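Local atomic coordinates of aldehyde dehydrogenase (Trypanosoma brucei, PDB entry 5MYP), a protein that probably oxidises aldehydes to carboxylic acids with NAD+ as the electron acceptor. Residues L287-K290 against F291-L295; K304-F307 against L308-D312; M460-F464 against L465-I469; S468-T471 against V472-P475. One frame throughout, in Å; residues are numbered along the deposited sequence. Where two conformers were deposited one is given.

Contact 1 (L287-K290 against F291-L295); sequences LGDK and FLKVL
Asp289 and Lys293, one turn apart at the start of helix 289-296, close the charged side of this first turn. Lys293 NZ lies 2.8 Å from Asp289 OD2 in a hydrogen-bonded salt bridge, meeting the oxygen on its syn side but 21° out of the carboxylate plane. The Asp289 side chain swings back to its partner because CG stands anti to the backbone N (chi1 -172°), while the extended lysine runs obliquely across the carboxylate, its CE 3.1 Å from Asp289 OD2.

The backbone bonds are those of an N-terminal helical turn. Gly288 holds the N-cap position and accepts a weak bond from Leu292 N to its carbonyl O. Lys293 N then bonds to Asp289 O at 2.9 Å, and Val294 N to Lys290 O at 3.0 Å. A water carries the chain over the break after helix 272-287: it accepts from Phe291 N at 2.9 Å and donates weakly to Leu287 O.

Apolar contacts line the inner side. Leu287 CB lies 4.1 Å from Phe291 CD2, approaching the ring obliquely, and Leu287 CD1 is 4.0 Å from Leu292 CD2, the two leucines crossing at about a right angle. Leu287 also packs on Pro349 of strand 346-353, and Phe291 on Leu308 of helix 304-309.

The turn is thus amphipathic: a leucine and phenylalanine face packs into the domain, and the aspartate of the opening turn, where its negative charge should suit the helix dipole, is paired on the outer side with a lysine.

Contact 2 (K304-F307 against L308-D312); sequences KQQF and LEESD
Backbone bonds from Leu308 N to Lys304 O, Glu309 N to Gln305 O and Glu310 N to Gln306 O, each 3.0 Å long, wind residues 304-310 into the short helix 304-309. It ends in a loosened turn: Glu310 N also reaches Phe307 O in a weak bond.

Of the side chains, Gln306 and Glu310 run alongside each other, pointing the same way, with amide and carboxylate planes 51° apart. Gln306 NE2 donates to Glu310 OE2 at 3.2 Å, coming from above the carboxylate plane, and the N-H...O angle of 142° makes this a modest bond on the exposed side. Gln306 CG, 3.4 Å from the same oxygen, lies alongside it as well.

The apolar pair is Phe307 and Leu308. Their chains cross at a slant, Phe307 CD2 standing 4.1 Å from Leu308 CD2. Leu308 holds CG anti to its carbonyl carbon, over the preceding turn, and CG comes within 3.5 Å of Lys304 O. Both residues pack against helix 289-296, Phe307 on Val294 and Leu308 on Leu295. Glu309 points to other charges, forming salt bridges with Arg315 and Arg66.

Where the helix gives out, Ser311 folds its hydroxyl back between its own backbone N and carbonyl carbon (chi1 75°), and OG donates to Leu308 O at 2.7 Å.

Contact 3 (M460-F464 against L465-I469); sequences MRRGF and LFSSI. Unlike the reference sequence in segment 465-469: Leu465 (reference Phe).
Arg462 presents one face of its guanidinium to Ile469 CD1, which sits 3.6 Å above the plane, displaced from the centre of the group. The two side chains come from opposite directions across a wide loop that leaves strand 454-461, in an arm reaching to the second subunit as in other family members; there Met460 and Arg461 pair in parallel with a strand of that subunit, extending the beta-sheet from one subunit into the other.

The edge of the same guanidinium is used for a polar bond. Arg462 NH2 donates to Ser467 OG at 2.8 Å with an angle of 152°, the oxygen lying close to the guanidinium plane. The arginine gets there by a kink at chi3 (30°), which turns the flat group across the loop toward Ser467. Its other terminal nitrogen, NH1, is engaged in a salt bridge with Asp109, so this charged group bridges two parts of the chain while a methyl group covers one face.

Between Arg462 and Ser467, at the bend of the loop, Phe464 and Leu465 (which replaces the phenylalanine of the reference sequence) meet chiefly through the backbone. Gly463 O bonds to Arg246 of the second subunit and Arg462 O to Asn420 of that subunit, tying the start of the loop to it. Ser467 reaches back across the loop with more than its hydroxyl: its CB lies 3.7 Å from Arg462 NH2, at the edge of the guanidinium and in its plane.

Contact 4 (S468-T471 against V472-P475); sequences SIDT and VRFP
Arg473 and Asp470 lie side by side, pointing the same way, with guanidinium and carboxylate planes only 14° apart. The arginine grips one oxygen side-on: NH1 meets Asp470 OD1 at 2.8 Å on its syn lone pair, and NE meets the same OD1 at 3.0 Å, nearly along the C-O bond. Both bonds run in the guanidinium plane, a side-on salt bridge with both nitrogens on one oxygen that leaves Asp470 OD2 to accept from the backbone N of Ser467.

The arginine is held between two neighbours. Phe474 CZ stands 3.3 Å above one face of the guanidinium, off its centre, while Ile469 CD1 is 3.7 Å above the opposite face, likewise displaced. The phenyl ring, only 13° off the carboxylate plane of Asp470, carries Arg473 CG over its centre. This layering follows from Arg473 CG sitting between its backbone N and carbonyl carbon (chi1 69°), with the chain extended onward to NE.

Arg473 N bonds to Ile469 O at 3.1 Å, closing a helix-like turn, and a water donates to Asp470 O and accepts from Phe474 N. In the second subunit, Trp249 makes a cation-pi contact with Arg473, and Arg246 brings a like charge close. With Asp470 in its plane and Asp421 of the second subunit salt-bridged to NH2, the guanidinium is probably restrained from rotating, and the two carboxylates probably offset both its charge and the nearness of Arg246.

Overall arrangement
The four contacts form two neighbouring pairs on opposite sides of the chain's centre. Contacts 1 and 2, with centres 11 Å apart, touch through consecutive helices: Val294 CG1 lies 3.5 Å from Phe307 CD2, and Phe291 CE1 is 3.6 Å from Ser311 OG. Contacts 3 and 4 also have centres 11 Å apart; they share Ser468 and Ile469, and Phe466 CZ packs 3.5 Å from Thr471 CG2. Between contacts 1 and 3 the centres are about 77 Å apart. Contacts 3 and 4 both pack against the second subunit, near its Arg246 and Val424. All four stand away from the predicted active-site residues Glu223 and Cys259.

Contact 1 (L287-K290 against F291-L295)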
loop_
_atom_site.group_PDB
_atom_site.type_symbol
_atom_site.label_atom_id
_atom_site.label_comp_id
_atom_site.label_asym_id
_atom_site.label_seq_id
_atom_site.Cartn_x
_atom_site.Cartn_y
_atom_site.Cartn_z
ATOM N N LEU A 287 37.363 -13.510 11.425
ATOM C CA LEU A 287 38.236 -12.346 11.227
ATOM C C LEU A 287 39.716 -12.706 11.154
ATOM O O LEU A 287 40.492 -11.982 10.523
ATOM C CB LEU A 287 38.012 -11.314 12.331
ATOM C CG LEU A 287 36.589 -10.757 12.411
ATOM C CD1 LEU A 287 36.455 -9.793 13.574
ATOM C CD2 LEU A 287 36.168 -10.086 11.107
ATOM N N GLY A 288 40.101 -13.807 11.798
ATOM C CA GLY A 288 41.495 -14.250 11.832
ATOM C C GLY A 288 42.276 -13.620 12.970
ATOM O O GLY A 288 41.990 -12.499 13.389
ATOM N N ASP A 289 43.288 -14.346 13.440
ATOM C CA ASP A 289 44.091 -13.957 14.601
ATOM C C ASP A 289 44.911 -12.691 14.336
ATOM O O ASP A 289 44.936 -11.781 15.173
ATOM C CB ASP A 289 45.013 -15.122 15.005
ATOM C CG ASP A 289 45.743 -14.886 16.326
ATOM O OD1 ASP A 289 45.121 -14.418 17.305
ATOM O OD2 ASP A 289 46.951 -15.196 16.390
ATOM N N LYS A 290 45.566 -12.629 13.175
ATOM C CA LYS A 290 46.451 -11.503 12.851
ATOM C C LYS A 290 45.711 -10.165 12.803
ATOM O O LYS A 290 46.196 -9.174 13.352
ATOM C CB LYS A 290 47.207 -11.730 11.536
ATOM C CG LYS A 290 48.282 -10.680 11.282
ATOM C CD LYS A 290 49.275 -11.081 10.203
ATOM C CE LYS A 290 50.275 -9.962 9.969
ATOM N NZ LYS A 290 51.468 -10.410 9.204
ATOM N N PHE A 291 44.547 -10.141 12.153
ATOM C CA PHE A 291 43.726 -8.924 12.086
ATOM C C PHE A 291 43.390 -8.412 13.490
ATOM O O PHE A 291 43.613 -7.240 13.792
ATOM C CB PHE A 291 42.439 -9.161 11.279
ATOM C CG PHE A 291 41.487 -7.995 11.304
ATOM C CD1 PHE A 291 41.696 -6.892 10.482
ATOM C CD2 PHE A 291 40.387 -7.989 12.162
ATOM C CE1 PHE A 291 40.819 -5.812 10.506
ATOM C CE2 PHE A 291 39.514 -6.913 12.194
ATOM C CZ PHE A 291 39.736 -5.823 11.365
ATOM N N LEU A 292 42.872 -9.301 14.336
ATOM C CA LEU A 292 42.492 -8.940 15.704
ATOM C C LEU A 292 43.687 -8.496 16.550
ATOM O O LEU A 292 43.602 -7.488 17.247
ATOM C CB LEU A 292 41.744 -10.092 16.392
ATOM C CG LEU A 292 40.322 -10.360 15.892
ATOM C CD1 LEU A 292 39.785 -11.666 16.468
ATOM C CD2 LEU A 292 39.399 -9.196 16.224
ATOM N N LYS A 293 44.798 -9.228 16.465
ATOM C CA LYS A 293 46.026 -8.860 17.186
ATOM C C LYS A 293 46.536 -7.463 16.824
ATOM O O LYS A 293 46.927 -6.695 17.712
ATOM C CB LYS A 293 47.139 -9.884 16.942
ATOM C CG LYS A 293 46.983 -11.168 17.734
ATOM C CD LYS A 293 48.020 -12.186 17.291
ATOM C CE LYS A 293 48.266 -13.249 18.345
ATOM N NZ LYS A 293 49.212 -14.275 17.823
ATOM N N VAL A 294 46.519 -7.142 15.528
ATOM C CA VAL A 294 46.964 -5.830 15.041
ATOM C C VAL A 294 46.015 -4.729 15.517
ATOM O O VAL A 294 46.461 -3.681 15.988
ATOM C CB VAL A 294 47.120 -5.796 13.493
ATOM C CG1 VAL A 294 47.411 -4.386 12.987
ATOM C CG2 VAL A 294 48.230 -6.744 13.051
ATOM N N LEU A 295 44.715 -4.984 15.400
ATOM C CA LEU A 295 43.695 -4.047 15.873
ATOM C C LEU A 295 43.750 -3.829 17.391
ATOM O O LEU A 295 43.583 -2.696 17.856
ATOM C CB LEU A 295 42.297 -4.525 15.453
ATOM C CG LEU A 295 41.128 -3.552 15.562
ATOM C CD1 LEU A 295 41.376 -2.324 14.724
ATOM C CD2 LEU A 295 39.869 -4.268 15.126
HETATM O O HOH W 1 43.792 -12.201 10.309
#

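Contact 2 (K304-F307 against L308-D312)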
loop_
_atom_site.group_PDB
_atom_site.type_symbol
_atom_site.label_atom_id
_atom_site.label_comp_id
_atom_site.label_asym_id
_atom_site.label_seq_id
_atom_site.Cartn_x
_atom_site.Cartn_y
_atom_site.Cartn_z
ATOM N N LYS A 304 50.246 0.434 10.244
ATOM C CA LYS A 304 49.021 -0.067 10.888
ATOM C C LYS A 304 47.756 0.372 10.156
ATOM O O LYS A 304 46.862 -0.448 9.907
ATOM C CB LYS A 304 48.937 0.377 12.355
ATOM C CG LYS A 304 47.791 -0.274 13.127
ATOM C CD LYS A 304 47.578 0.334 14.498
ATOM C CE LYS A 304 46.287 -0.191 15.104
ATOM N NZ LYS A 304 46.073 0.255 16.505
ATOM N N GLN A 305 47.683 1.662 9.830
ATOM C CA GLN A 305 46.525 2.223 9.137
ATOM C C GLN A 305 46.391 1.643 7.726
ATOM O O GLN A 305 45.284 1.339 7.288
ATOM C CB GLN A 305 46.605 3.755 9.085
ATOM C CG GLN A 305 47.315 4.390 10.274
ATOM C CD GLN A 305 46.578 4.178 11.582
ATOM O OE1 GLN A 305 47.124 4.415 12.660
ATOM N NE2 GLN A 305 45.333 3.727 11.495
ATOM N N GLN A 306 47.522 1.472 7.036
ATOM C CA GLN A 306 47.551 0.820 5.725
ATOM C C GLN A 306 47.136 -0.655 5.809
ATOM O O GLN A 306 46.429 -1.144 4.928
ATOM C CB GLN A 306 48.949 0.929 5.106
ATOM C CG GLN A 306 49.037 0.494 3.649
ATOM C CD GLN A 306 50.451 0.597 3.106
ATOM O OE1 GLN A 306 51.101 1.637 3.227
ATOM N NE2 GLN A 306 50.936 -0.484 2.507
ATOM N N PHE A 307 47.577 -1.351 6.858
ATOM C CA PHE A 307 47.192 -2.752 7.082
ATOM C C PHE A 307 45.677 -2.908 7.259
ATOM O O PHE A 307 45.074 -3.832 6.698
ATOM C CB PHE A 307 47.926 -3.329 8.303
ATOM C CG PHE A 307 47.474 -4.708 8.692
ATOM C CD1 PHE A 307 48.062 -5.835 8.128
ATOM C CD2 PHE A 307 46.462 -4.881 9.637
ATOM C CE1 PHE A 307 47.644 -7.110 8.492
ATOM C CE2 PHE A 307 46.030 -6.150 9.989
ATOM C CZ PHE A 307 46.630 -7.266 9.428
ATOM N N LEU A 308 45.076 -2.020 8.051
ATOM C CA LEU A 308 43.633 -2.065 8.302
ATOM C C LEU A 308 42.816 -1.675 7.070
ATOM O O LEU A 308 41.752 -2.247 6.835
ATOM C CB LEU A 308 43.255 -1.191 9.499
ATOM C CG LEU A 308 43.775 -1.673 10.861
ATOM C CD1 LEU A 308 43.501 -0.627 11.929
ATOM C CD2 LEU A 308 43.154 -3.009 11.247
ATOM N N GLU A 309 43.315 -0.724 6.281
ATOM C CA GLU A 309 42.651 -0.341 5.023
ATOM C C GLU A 309 42.767 -1.419 3.940
ATOM O O GLU A 309 41.922 -1.473 3.041
ATOM C CB GLU A 309 43.151 1.018 4.506
ATOM C CG GLU A 309 42.803 2.205 5.417
ATOM C CD GLU A 309 41.347 2.660 5.362
ATOM O OE1 GLU A 309 40.485 1.941 4.820
ATOM O OE2 GLU A 309 41.057 3.760 5.873
ATOM N N GLU A 310 43.792 -2.277 4.039
ATOM C CA GLU A 310 43.936 -3.462 3.172
ATOM C C GLU A 310 43.224 -4.725 3.695
ATOM O O GLU A 310 43.266 -5.767 3.037
ATOM C CB GLU A 310 45.427 -3.778 2.952
ATOM C CG GLU A 310 46.166 -2.750 2.104
ATOM C CD GLU A 310 47.675 -2.977 2.062
ATOM O OE1 GLU A 310 48.165 -4.002 2.593
ATOM O OE2 GLU A 310 48.379 -2.118 1.495
ATOM N N SER A 311 42.546 -4.632 4.842
ATOM C CA SER A 311 41.909 -5.794 5.470
ATOM C C SER A 311 40.619 -6.215 4.758
ATOM O O SER A 311 40.104 -5.505 3.885
ATOM C CB SER A 311 41.612 -5.506 6.945
ATOM O OG SER A 311 40.499 -4.641 7.100
ATOM N N ASP A 312 40.103 -7.373 5.164
ATOM C CA ASP A 312 38.854 -7.924 4.629
ATOM C C ASP A 312 37.611 -7.485 5.418
ATOM O O ASP A 312 36.510 -7.986 5.158
ATOM C CB ASP A 312 38.919 -9.456 4.633
ATOM C CG ASP A 312 40.066 -10.007 3.796
ATOM O OD1 ASP A 312 40.704 -9.245 3.041
ATOM O OD2 ASP A 312 40.328 -11.223 3.898
#

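Contact 3 (M460-F464 against L465-I469)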
loop_
_atom_site.group_PDB
_atom_site.type_symbol
_atom_site.label_atom_id
_atom_site.label_comp_id
_atom_site.label_asym_id
_atom_site.label_seq_id
_atom_site.Cartn_x
_atom_site.Cartn_y
_atom_site.Cartn_z
ATOM N N MET A 460 -15.259 -5.916 -14.908
ATOM C CA MET A 460 -16.513 -6.674 -14.880
ATOM C C MET A 460 -17.219 -6.496 -16.220
ATOM O O MET A 460 -17.530 -5.368 -16.601
ATOM C CB MET A 460 -17.414 -6.168 -13.749
ATOM C CG MET A 460 -18.857 -6.663 -13.817
ATOM S SD MET A 460 -19.876 -6.117 -12.446
ATOM C CE MET A 460 -19.524 -7.374 -11.225
ATOM N N ARG A 461 -17.489 -7.601 -16.917
ATOM C CA ARG A 461 -18.169 -7.552 -18.213
ATOM C C ARG A 461 -19.565 -8.159 -18.099
ATOM O O ARG A 461 -19.724 -9.308 -17.663
ATOM C CB ARG A 461 -17.343 -8.261 -19.287
ATOM C CG ARG A 461 -15.885 -7.806 -19.320
ATOM C CD ARG A 461 -15.240 -7.984 -20.686
ATOM N NE ARG A 461 -13.809 -7.673 -20.645
ATOM C CZ ARG A 461 -12.856 -8.485 -20.175
ATOM N NH1 ARG A 461 -13.150 -9.702 -19.697
ATOM N NH2 ARG A 461 -11.583 -8.070 -20.192
ATOM N N ARG A 462 -20.570 -7.361 -18.459
ATOM C CA ARG A 462 -21.970 -7.764 -18.402
ATOM C C ARG A 462 -22.576 -7.745 -19.799
ATOM O O ARG A 462 -21.999 -7.174 -20.741
ATOM C CB ARG A 462 -22.755 -6.820 -17.489
ATOM C CG ARG A 462 -22.145 -6.650 -16.102
ATOM C CD ARG A 462 -23.111 -6.069 -15.070
ATOM N NE ARG A 462 -24.517 -6.416 -15.315
ATOM C CZ ARG A 462 -25.247 -7.318 -14.653
ATOM N NH1 ARG A 462 -24.764 -8.019 -13.623
ATOM N NH2 ARG A 462 -26.508 -7.516 -15.022
ATOM N N GLY A 463 -23.740 -8.382 -19.923
ATOM C CA GLY A 463 -24.549 -8.341 -21.140
ATOM C C GLY A 463 -25.731 -7.408 -20.956
ATOM O O GLY A 463 -25.905 -6.823 -19.887
ATOM N N PHE A 464 -26.557 -7.298 -21.993
ATOM C CA PHE A 464 -27.743 -6.438 -21.965
ATOM C C PHE A 464 -29.035 -7.141 -21.514
ATOM O O PHE A 464 -30.098 -6.520 -21.508
ATOM C CB PHE A 464 -27.938 -5.792 -23.342
ATOM C CG PHE A 464 -26.904 -4.757 -23.669
ATOM C CD1 PHE A 464 -26.910 -3.533 -23.009
ATOM C CD2 PHE A 464 -25.932 -4.993 -24.633
ATOM C CE1 PHE A 464 -25.963 -2.564 -23.299
ATOM C CE2 PHE A 464 -24.983 -4.024 -24.929
ATOM C CZ PHE A 464 -25.002 -2.808 -24.261
ATOM N N LEU A 465 -28.937 -8.406 -21.106
ATOM C CA LEU A 465 -30.100 -9.163 -20.634
ATOM C C LEU A 465 -30.457 -8.783 -19.198
ATOM O O LEU A 465 -29.660 -8.170 -18.484
ATOM C CB LEU A 465 -29.848 -10.678 -20.721
ATOM C CG LEU A 465 -29.924 -11.344 -22.097
ATOM C CD1 LEU A 465 -28.880 -10.790 -23.055
ATOM C CD2 LEU A 465 -29.767 -12.847 -21.914
ATOM N N PHE A 466 -31.666 -9.166 -18.793
ATOM C CA PHE A 466 -32.163 -8.961 -17.433
ATOM C C PHE A 466 -31.384 -9.822 -16.435
ATOM O O PHE A 466 -30.929 -10.912 -16.777
ATOM C CB PHE A 466 -33.655 -9.323 -17.375
ATOM C CG PHE A 466 -34.349 -8.882 -16.118
ATOM C CD1 PHE A 466 -34.958 -7.632 -16.050
ATOM C CD2 PHE A 466 -34.422 -9.723 -15.009
ATOM C CE1 PHE A 466 -35.614 -7.223 -14.897
ATOM C CE2 PHE A 466 -35.075 -9.316 -13.851
ATOM C CZ PHE A 466 -35.672 -8.064 -13.796
ATOM N N SER A 467 -31.221 -9.313 -15.215
ATOM C CA SER A 467 -30.631 -10.078 -14.110
ATOM C C SER A 467 -31.213 -9.620 -12.765
ATOM O O SER A 467 -31.960 -8.640 -12.712
ATOM C CB SER A 467 -29.097 -9.976 -14.131
ATOM O OG SER A 467 -28.640 -8.711 -13.701
ATOM N N SER A 468 -30.863 -10.331 -11.694
ATOM C CA SER A 468 -31.475 -10.140 -10.367
ATOM C C SER A 468 -31.409 -8.714 -9.803
ATOM O O SER A 468 -32.324 -8.293 -9.098
ATOM C CB SER A 468 -30.861 -11.113 -9.355
ATOM O OG SER A 468 -29.455 -10.969 -9.294
ATOM N N ILE A 469 -30.334 -7.986 -10.102
ATOM C CA ILE A 469 -30.207 -6.573 -9.688
ATOM C C ILE A 469 -31.301 -5.671 -10.284
ATOM O O ILE A 469 -31.751 -4.727 -9.627
ATOM C CB ILE A 469 -28.806 -5.975 -10.000
ATOM C CG1 ILE A 469 -28.547 -5.889 -11.517
ATOM C CG2 ILE A 469 -27.714 -6.769 -9.282
ATOM C CD1 ILE A 469 -27.134 -5.497 -11.892
#

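Contact 4 (S468-T471 against V472-P475)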
loop_
_atom_site.group_PDB
_atom_site.type_symbol
_atom_site.label_atom_id
_atom_site.label_comp_id
_atom_site.label_asym_id
_atom_site.label_seq_id
_atom_site.Cartn_x
_atom_site.Cartn_y
_atom_site.Cartn_z
ATOM N N SER A 468 -30.863 -10.331 -11.694
ATOM C CA SER A 468 -31.475 -10.140 -10.367
ATOM C C SER A 468 -31.409 -8.714 -9.803
ATOM O O SER A 468 -32.324 -8.293 -9.098
ATOM C CB SER A 468 -30.861 -11.113 -9.355
ATOM O OG SER A 468 -29.455 -10.969 -9.294
ATOM N N ILE A 469 -30.334 -7.986 -10.102
ATOM C CA ILE A 469 -30.207 -6.573 -9.688
ATOM C C ILE A 469 -31.301 -5.671 -10.284
ATOM O O ILE A 469 -31.751 -4.727 -9.627
ATOM C CB ILE A 469 -28.806 -5.975 -10.000
ATOM C CG1 ILE A 469 -28.547 -5.889 -11.517
ATOM C CG2 ILE A 469 -27.714 -6.769 -9.282
ATOM C CD1 ILE A 469 -27.134 -5.497 -11.892
ATOM N N ASP A 470 -31.739 -5.988 -11.507
ATOM C CA ASP A 470 -32.760 -5.197 -12.216
ATOM C C ASP A 470 -34.169 -5.290 -11.619
ATOM O O ASP A 470 -35.023 -4.463 -11.946
ATOM C CB ASP A 470 -32.830 -5.594 -13.698
ATOM C CG ASP A 470 -31.511 -5.390 -14.430
ATOM O OD1 ASP A 470 -30.829 -4.375 -14.183
ATOM O OD2 ASP A 470 -31.166 -6.243 -15.267
ATOM N N THR A 471 -34.417 -6.288 -10.764
ATOM C CA THR A 471 -35.708 -6.418 -10.071
ATOM C C THR A 471 -35.944 -5.326 -9.021
ATOM O O THR A 471 -37.097 -5.039 -8.692
ATOM C CB THR A 471 -35.862 -7.788 -9.369
ATOM O OG1 THR A 471 -34.816 -7.959 -8.405
ATOM C CG2 THR A 471 -35.837 -8.939 -10.378
ATOM N N VAL A 472 -34.866 -4.735 -8.492
ATOM C CA VAL A 472 -34.966 -3.744 -7.406
ATOM C C VAL A 472 -34.274 -2.384 -7.619
ATOM O O VAL A 472 -34.708 -1.397 -7.017
ATOM C CB VAL A 472 -34.487 -4.341 -6.057
ATOM C CG1 VAL A 472 -35.457 -5.410 -5.573
ATOM C CG2 VAL A 472 -33.075 -4.906 -6.152
ATOM N N ARG A 473 -33.233 -2.307 -8.454
ATOM C CA ARG A 473 -32.407 -1.089 -8.504
ATOM C C ARG A 473 -33.102 0.149 -9.100
ATOM O O ARG A 473 -32.875 1.262 -8.620
ATOM C CB ARG A 473 -31.051 -1.341 -9.195
ATOM C CG ARG A 473 -31.082 -1.615 -10.696
ATOM C CD ARG A 473 -29.686 -1.462 -11.300
ATOM N NE ARG A 473 -29.492 -2.279 -12.502
ATOM C CZ ARG A 473 -28.455 -2.192 -13.337
ATOM N NH1 ARG A 473 -28.390 -2.997 -14.394
ATOM N NH2 ARG A 473 -27.484 -1.301 -13.141
ATOM N N PHE A 474 -33.951 -0.042 -10.112
ATOM C CA PHE A 474 -34.501 1.086 -10.880
ATOM C C PHE A 474 -35.696 1.755 -10.207
ATOM O O PHE A 474 -36.655 1.069 -9.842
ATOM C CB PHE A 474 -34.920 0.639 -12.284
ATOM C CG PHE A 474 -33.777 0.149 -13.131
ATOM C CD1 PHE A 474 -32.726 0.998 -13.454
ATOM C CD2 PHE A 474 -33.756 -1.155 -13.619
ATOM C CE1 PHE A 474 -31.665 0.556 -14.234
ATOM C CE2 PHE A 474 -32.702 -1.601 -14.403
ATOM C CZ PHE A 474 -31.652 -0.746 -14.710
ATOM N N PRO A 475 -35.664 3.097 -10.059
ATOM C CA PRO A 475 -36.896 3.837 -9.749
ATOM C C PRO A 475 -37.918 3.722 -10.907
ATOM O O PRO A 475 -37.525 3.315 -12.004
ATOM C CB PRO A 475 -36.411 5.289 -9.588
ATOM C CG PRO A 475 -34.941 5.211 -9.395
ATOM C CD PRO A 475 -34.485 3.982 -10.098
HETATM O O HOH W 2 -35.699 -2.256 -10.543
#